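Local coordinates for INSIG protein homolog (Mycobacterium vanbaalenii PYR-1, PDB 4XU6), which binds diacylglycerol in the membrane as a homotrimer and is a bacterial homologue of the sterol-sensing Insig proteins, at residues A[60-63]-A[64-68]; A[73-76]-A[77-80]. All coordinates share one frame; numbering follows the deposited sequence.

How the interactions relate
The loop between helix 48-64 and helix 76-96 begins in interaction 1 and ends in interaction 2: residues 60-68 close the first helix, residues 73-80 open the second. Their centres lie about 16 Å apart and their nearest atoms about 8 Å, so they do not touch. Both are partly buried, interaction 1 having four buried touching residues and interaction 2 only two, with a detergent molecule and a second subunit alongside. The chemistry differs with the helix end. At the C-terminal end, Glu62 and His66 pair through a carboxylate-imidazole bond, while Arg64 turns to Asp121 and loop carbonyls; at the N-terminal end, neutral Thr75 and Gln78 exchange backbone-to-side-chain bonds. Helix 164-184 packs against both.

Interaction 1 of 2, residues A[60-63]-A[64-68]; sequences LAEL and RLHLP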
ATOM      1  N   LEU A  60      15.292  -2.713  20.597  1.00 25.55           N
ATOM      2  CA  LEU A  60      14.697  -1.442  20.197  1.00 25.14           C
ATOM      3  C   LEU A  60      13.426  -1.179  20.993  1.00 24.77           C
ATOM      4  O   LEU A  60      13.111  -0.033  21.341  1.00 24.12           O
ATOM      5  CB  LEU A  60      14.413  -1.439  18.684  1.00 24.34           C
ATOM      6  CG  LEU A  60      15.656  -1.367  17.794  1.00 24.62           C
ATOM      7  CD1 LEU A  60      15.374  -1.846  16.356  1.00 24.24           C
ATOM      8  CD2 LEU A  60      16.214   0.046  17.770  1.00 28.24           C
ATOM      9  N   ALA A  61      12.694  -2.245  21.297  1.00 22.01           N
ATOM     10  CA  ALA A  61      11.528  -2.110  22.158  1.00 23.74           C
ATOM     11  C   ALA A  61      11.970  -1.643  23.548  1.00 25.47           C
ATOM     12  O   ALA A  61      11.365  -0.751  24.143  1.00 24.82           O
ATOM     13  CB  ALA A  61      10.792  -3.428  22.258  1.00 23.79           C
ATOM     14  N   GLU A  62      13.022  -2.266  24.066  1.00 26.52           N
ATOM     15  CA  GLU A  62      13.570  -1.867  25.366  1.00 26.08           C
ATOM     16  C   GLU A  62      14.044  -0.410  25.337  1.00 25.98           C
ATOM     17  O   GLU A  62      13.726   0.374  26.245  1.00 29.74           O
ATOM     18  CB  GLU A  62      14.720  -2.800  25.767  1.00 26.98           C
ATOM     19  CG  GLU A  62      15.449  -2.383  27.053  1.00 32.18           C
ATOM     20  CD  GLU A  62      14.625  -2.598  28.308  1.00 37.14           C
ATOM     21  OE1 GLU A  62      13.636  -3.361  28.258  1.00 32.87           O
ATOM     22  OE2 GLU A  62      14.975  -2.002  29.353  1.00 34.97           O
ATOM     23  N   LEU A  63      14.787  -0.049  24.291  1.00 25.67           N
ATOM     24  CA  LEU A  63      15.265   1.327  24.108  1.00 28.36           C
ATOM     25  C   LEU A  63      14.143   2.361  24.228  1.00 30.24           C
ATOM     26  O   LEU A  63      14.295   3.377  24.919  1.00 27.78           O
ATOM     27  CB  LEU A  63      15.979   1.486  22.757  1.00 28.13           C
ATOM     28  CG  LEU A  63      16.377   2.904  22.316  1.00 29.19           C
ATOM     29  CD1 LEU A  63      17.328   3.565  23.325  1.00 33.26           C
ATOM     30  CD2 LEU A  63      16.992   2.908  20.913  1.00 28.07           C
ATOM     31  N   ARG A  64      13.021   2.106  23.553  1.00 26.90           N
ATOM     32  CA  ARG A  64      11.881   3.020  23.592  1.00 26.45           C
ATOM     33  C   ARG A  64      11.408   3.258  25.029  1.00 26.76           C
ATOM     34  O   ARG A  64      11.039   4.375  25.394  1.00 26.33           O
ATOM     35  CB  ARG A  64      10.715   2.491  22.733  1.00 23.79           C
ATOM     36  CG  ARG A  64       9.419   3.300  22.882  1.00 22.68           C
ATOM     37  CD  ARG A  64       9.654   4.734  22.414  1.00 25.21           C
ATOM     38  NE  ARG A  64       8.490   5.622  22.535  1.00 26.41           N
ATOM     39  CZ  ARG A  64       8.263   6.426  23.575  1.00 29.98           C
ATOM     40  NH1 ARG A  64       9.093   6.430  24.614  1.00 28.49           N
ATOM     41  NH2 ARG A  64       7.199   7.224  23.584  1.00 25.56           N
ATOM     42  N   LEU A  65      11.434   2.208  25.845  1.00 25.77           N
ATOM     43  CA  LEU A  65      10.994   2.329  27.234  1.00 27.36           C
ATOM     44  C   LEU A  65      11.945   3.165  28.106  1.00 32.18           C
ATOM     45  O   LEU A  65      11.632   3.478  29.258  1.00 33.58           O
ATOM     46  CB  LEU A  65      10.753   0.950  27.848  1.00 29.09           C
ATOM     47  CG  LEU A  65       9.680   0.108  27.148  1.00 28.46           C
ATOM     48  CD1 LEU A  65       9.559  -1.250  27.812  1.00 26.09           C
ATOM     49  CD2 LEU A  65       8.334   0.836  27.143  1.00 27.45           C
ATOM     50  N   HIS A  66      13.096   3.533  27.556  1.00 29.54           N
ATOM     51  CA  HIS A  66      14.025   4.413  28.260  1.00 33.77           C
ATOM     52  C   HIS A  66      13.954   5.837  27.712  1.00 38.71           C
ATOM     53  O   HIS A  66      14.656   6.736  28.189  1.00 34.96           O
ATOM     54  CB  HIS A  66      15.454   3.865  28.168  1.00 30.23           C
ATOM     55  CG  HIS A  66      15.665   2.610  28.957  1.00 34.46           C
ATOM     56  ND1 HIS A  66      16.138   2.617  30.252  1.00 33.92           N
ATOM     57  CD2 HIS A  66      15.453   1.311  28.641  1.00 32.02           C
ATOM     58  CE1 HIS A  66      16.210   1.376  30.701  1.00 35.52           C
ATOM     59  NE2 HIS A  66      15.800   0.565  29.742  1.00 37.97           N
ATOM     60  N   LEU A  67      13.099   6.040  26.712  1.00 32.32           N
ATOM     61  CA  LEU A  67      12.934   7.353  26.096  1.00 31.76           C
ATOM     62  C   LEU A  67      11.669   7.995  26.664  1.00 30.02           C
ATOM     63  O   LEU A  67      10.826   7.293  27.232  1.00 28.26           O
ATOM     64  CB  LEU A  67      12.879   7.225  24.564  1.00 29.80           C
ATOM     65  CG  LEU A  67      14.113   6.599  23.902  1.00 28.67           C
ATOM     66  CD1 LEU A  67      13.909   6.414  22.413  1.00 29.66           C
ATOM     67  CD2 LEU A  67      15.366   7.434  24.155  1.00 32.17           C
ATOM     68  N   PRO A  68      11.539   9.333  26.539  1.00 34.52           N
ATOM     69  CA  PRO A  68      10.448  10.019  27.245  1.00 34.51           C
ATOM     70  C   PRO A  68       9.043   9.517  26.893  1.00 35.29           C
ATOM     71  O   PRO A  68       8.770   9.174  25.735  1.00 35.32           O
ATOM     72  CB  PRO A  68      10.602  11.479  26.795  1.00 33.99           C
ATOM     73  CG  PRO A  68      12.045  11.616  26.418  1.00 35.88           C
ATOM     74  CD  PRO A  68      12.399  10.286  25.805  1.00 33.31           C
TER
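The imidazole of His66 meets the carboxylate of Glu62 at its edge: NE2 donates to OE2 over 2.7 Å, with OE2 near the ring plane. The two flat groups are nevertheless turned 59° apart, and the carboxylate is met on its anti side, with the donor out of its plane. Glu62 C also lies in plane at the ring edge, and Leu63 O lies obliquely to the ring. This i to i+4 His-carboxylate pair spans the C-terminal end of transmembrane helix 48-64, where the chain leaves the helix through a type I beta turn from Arg64 to Leu67. Because the Glu62 chain bends at chi2 (71°), its carboxylate comes round to the ring although CB starts away from it. Both oxygens have further partners at the N-terminus of the chain: Arg2 N binds OE2 and Leu3 N binds OE1, so the carboxylate is gripped three times.

The backbone bonding shifts from i to i+4 toward i to i+3. Arg64 N reaches Leu60 O at 3.1 Å, whereas Leu65 N has only weak bonds, to Ala61 O and Glu62 O. His66 N turns back to Leu63 O at 2.9 Å, and Leu67 N closes the turn on Arg64 O. Leu67 CG lies 3.4 Å from Leu63 O, and its CD1 touches Leu63 CG at 4.3 Å.

The Arg64 guanidinium has Leu67 O in plane at its edge. NH2 forms a salt bridge with Asp121 and a hydrogen bond to Ala69 O, while NH1 donates to Pro68 O at 3.0 Å, which lies 26° out of the guanidinium plane.

Interaction 2 of 2, residues A[73-76]-A[77-80]; sequences GVTA and CQAL. Unlike the reference sequence in segment 77-80: Cys77 (reference Arg). With BOG (octyl beta-D-glucopyranoside), chain D.
Gln78 runs back along Thr75, its chain extended beyond CG (chi2 163°), so that the amide arrives beside the backbone preceding the helix. There OE1 accepts from Thr75 N at 3.0 Å with an N-H...O angle of 150°. The donor stands well above the plane of the amide carbonyl. On the Val74 side, the same oxygen lies 3.3 Å from Val74 CA and 3.8 Å from Val74 CG1, the two side chains crossing at a slant. The other end of the amide is held through a water, which accepts from Gln78 NE2 and donates to Gly73 O. OE1 and NE2 are thus both engaged, which favours this rotation of the amide.

Thr75 answers in the reverse direction. Its OG1 sits between its own backbone N and carbonyl carbon (chi1 64°) and accepts from Gln78 N at 3.2 Å, although a clash with the detergent makes the place of OG1 less sure. These reciprocal bonds form a capping box, with Thr75 as N-cap of transmembrane helix 76-96. Thr75 O then receives Ala79 N at 3.1 Å, and a weak bond from Gln78 N; Leu80 N follows to Ala76 O at 2.8 Å.

Two different surroundings flank the cap. Val74 and Ala79 pack on helix 164-184 of the same chain, each touching Leu181. Cys77, which differs from the reference arginine and is the engineered residue of this cross-linked trimer, lies against Trp116 of a second subunit. The sugar of an octyl glucoside lies beside Cys77, and the detergent is hydrogen-bonded to Val118 O of that subunit.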
ATOM      1  N   GLY A  73      -1.558   4.408  25.434  1.00 29.16           N
ATOM      2  CA  GLY A  73      -2.753   4.183  24.637  1.00 35.33           C
ATOM      3  C   GLY A  73      -2.565   3.274  23.430  1.00 35.23           C
ATOM      4  O   GLY A  73      -3.472   3.138  22.603  1.00 37.28           O
ATOM      5  N   VAL A  74      -1.396   2.644  23.330  1.00 29.71           N
ATOM      6  CA  VAL A  74      -1.084   1.758  22.198  1.00 30.99           C
ATOM      7  C   VAL A  74      -1.928   0.481  22.226  1.00 32.89           C
ATOM      8  O   VAL A  74      -2.191  -0.075  23.290  1.00 32.33           O
ATOM      9  CB  VAL A  74       0.429   1.421  22.167  1.00 29.24           C
ATOM     10  CG1 VAL A  74       0.734   0.284  21.190  1.00 35.11           C
ATOM     11  CG2 VAL A  74       1.215   2.665  21.795  1.00 31.11           C
ATOM     12  N   THR A  75      -2.363   0.014  21.056  1.00 30.78           N
ATOM     13  CA  THR A  75      -3.276  -1.120  21.001  1.00 28.62           C
ATOM     14  C   THR A  75      -2.681  -2.295  20.242  1.00 28.60           C
ATOM     15  O   THR A  75      -1.721  -2.137  19.484  1.00 25.55           O
ATOM     16  CB  THR A  75      -4.573  -0.729  20.297  1.00 33.16           C
ATOM     17  OG1 THR A  75      -4.266  -0.393  18.943  1.00 32.29           O
ATOM     18  CG2 THR A  75      -5.197   0.474  20.973  1.00 35.64           C
ATOM     19  N   ALA A  76      -3.265  -3.472  20.435  1.00 28.53           N
ATOM     20  CA  ALA A  76      -2.801  -4.665  19.736  1.00 29.42           C
ATOM     21  C   ALA A  76      -2.952  -4.533  18.218  1.00 26.96           C
ATOM     22  O   ALA A  76      -2.136  -5.067  17.466  1.00 27.35           O
ATOM     23  CB  ALA A  76      -3.533  -5.897  20.234  1.00 32.92           C
ATOM     24  N   CYS A  77      -3.988  -3.834  17.759  1.00 25.90           N
ATOM     25  CA  CYS A  77      -4.178  -3.704  16.309  1.00 30.52           C
ATOM     26  C   CYS A  77      -3.203  -2.723  15.685  1.00 29.17           C
ATOM     27  O   CYS A  77      -2.853  -2.850  14.504  1.00 26.50           O
ATOM     28  CB  CYS A  77      -5.609  -3.321  15.960  1.00 35.54           C
ATOM     29  SG  CYS A  77      -6.514  -4.694  15.246  1.00 49.56           S
ATOM     30  N   GLN A  78      -2.761  -1.739  16.467  1.00 26.20           N
ATOM     31  CA  GLN A  78      -1.712  -0.846  15.984  1.00 24.95           C
ATOM     32  C   GLN A  78      -0.445  -1.655  15.811  1.00 24.02           C
ATOM     33  O   GLN A  78       0.270  -1.506  14.820  1.00 25.16           O
ATOM     34  CB  GLN A  78      -1.474   0.322  16.950  1.00 25.41           C
ATOM     35  CG  GLN A  78      -2.536   1.408  16.844  1.00 28.71           C
ATOM     36  CD  GLN A  78      -2.551   2.343  18.049  1.00 34.10           C
ATOM     37  OE1 GLN A  78      -1.817   2.142  19.014  1.00 32.72           O
ATOM     38  NE2 GLN A  78      -3.401   3.363  17.998  1.00 37.15           N
ATOM     39  N   ALA A  79      -0.176  -2.530  16.774  1.00 23.06           N
ATOM     40  CA  ALA A  79       1.021  -3.361  16.705  1.00 25.01           C
ATOM     41  C   ALA A  79       0.936  -4.371  15.563  1.00 23.86           C
ATOM     42  O   ALA A  79       1.909  -4.572  14.842  1.00 22.90           O
ATOM     43  CB  ALA A  79       1.266  -4.076  18.030  1.00 25.85           C
ATOM     44  N   LEU A  80      -0.217  -5.019  15.409  1.00 24.63           N
ATOM     45  CA  LEU A  80      -0.394  -5.972  14.313  1.00 26.17           C
ATOM     46  C   LEU A  80      -0.270  -5.257  12.970  1.00 22.40           C
ATOM     47  O   LEU A  80       0.402  -5.743  12.060  1.00 22.07           O
ATOM     48  CB  LEU A  80      -1.749  -6.680  14.408  1.00 25.47           C
ATOM     49  CG  LEU A  80      -2.138  -7.568  13.215  1.00 27.70           C
ATOM     50  CD1 LEU A  80      -1.098  -8.656  12.940  1.00 29.57           C
ATOM     51  CD2 LEU A  80      -3.518  -8.192  13.430  1.00 28.09           C
TER
HETATM   52  C1  BOG D 303      -6.844   1.942  14.699  1.00 49.28           C
HETATM   53  O1  BOG D 303      -6.096   1.834  13.496  1.00 55.14           O
HETATM   54  C2  BOG D 303      -8.271   1.492  14.443  1.00 48.22           C
HETATM   55  O2  BOG D 303      -8.828   2.176  13.311  1.00 57.25           O
HETATM   56  C3  BOG D 303      -9.096   1.774  15.686  1.00 57.22           C
HETATM   57  O3  BOG D 303     -10.409   1.225  15.505  1.00 59.21           O
HETATM   58  C4  BOG D 303      -8.476   1.133  16.923  1.00 54.69           C
HETATM   59  O4  BOG D 303      -8.838   1.894  18.083  1.00 60.99           O
HETATM   60  C5  BOG D 303      -6.953   0.982  16.931  1.00 49.27           C
HETATM   61  O5  BOG D 303      -6.290   1.052  15.662  1.00 51.90           O
HETATM   62  C6  BOG D 303      -6.711  -0.408  17.479  1.00 42.75           C
HETATM   63  O6  BOG D 303      -7.742  -1.288  17.008  1.00 59.96           O
HETATM   64  C1' BOG D 303      -4.928   1.038  13.688  1.00 44.44           C
HETATM   65  C2' BOG D 303      -3.985   1.312  12.532  1.00 40.40           C
HETATM   66  C3' BOG D 303      -3.323   0.022  12.090  1.00 36.31           C
HETATM   67  C4' BOG D 303      -2.938   0.133  10.622  1.00 40.12           C
HETATM   68  C5' BOG D 303      -1.433   0.293  10.463  1.00 33.95           C
HETATM   69  C6' BOG D 303      -1.094   0.863   9.100  1.00 34.38           C
HETATM   70  C7' BOG D 303       0.406   1.078   8.965  1.00 35.53           C
HETATM   71  C8' BOG D 303       0.725   1.682   7.611  1.00 35.15           C
HETATM   72  O   HOH W   1      -4.101   4.738  20.542  1.00 46.34           O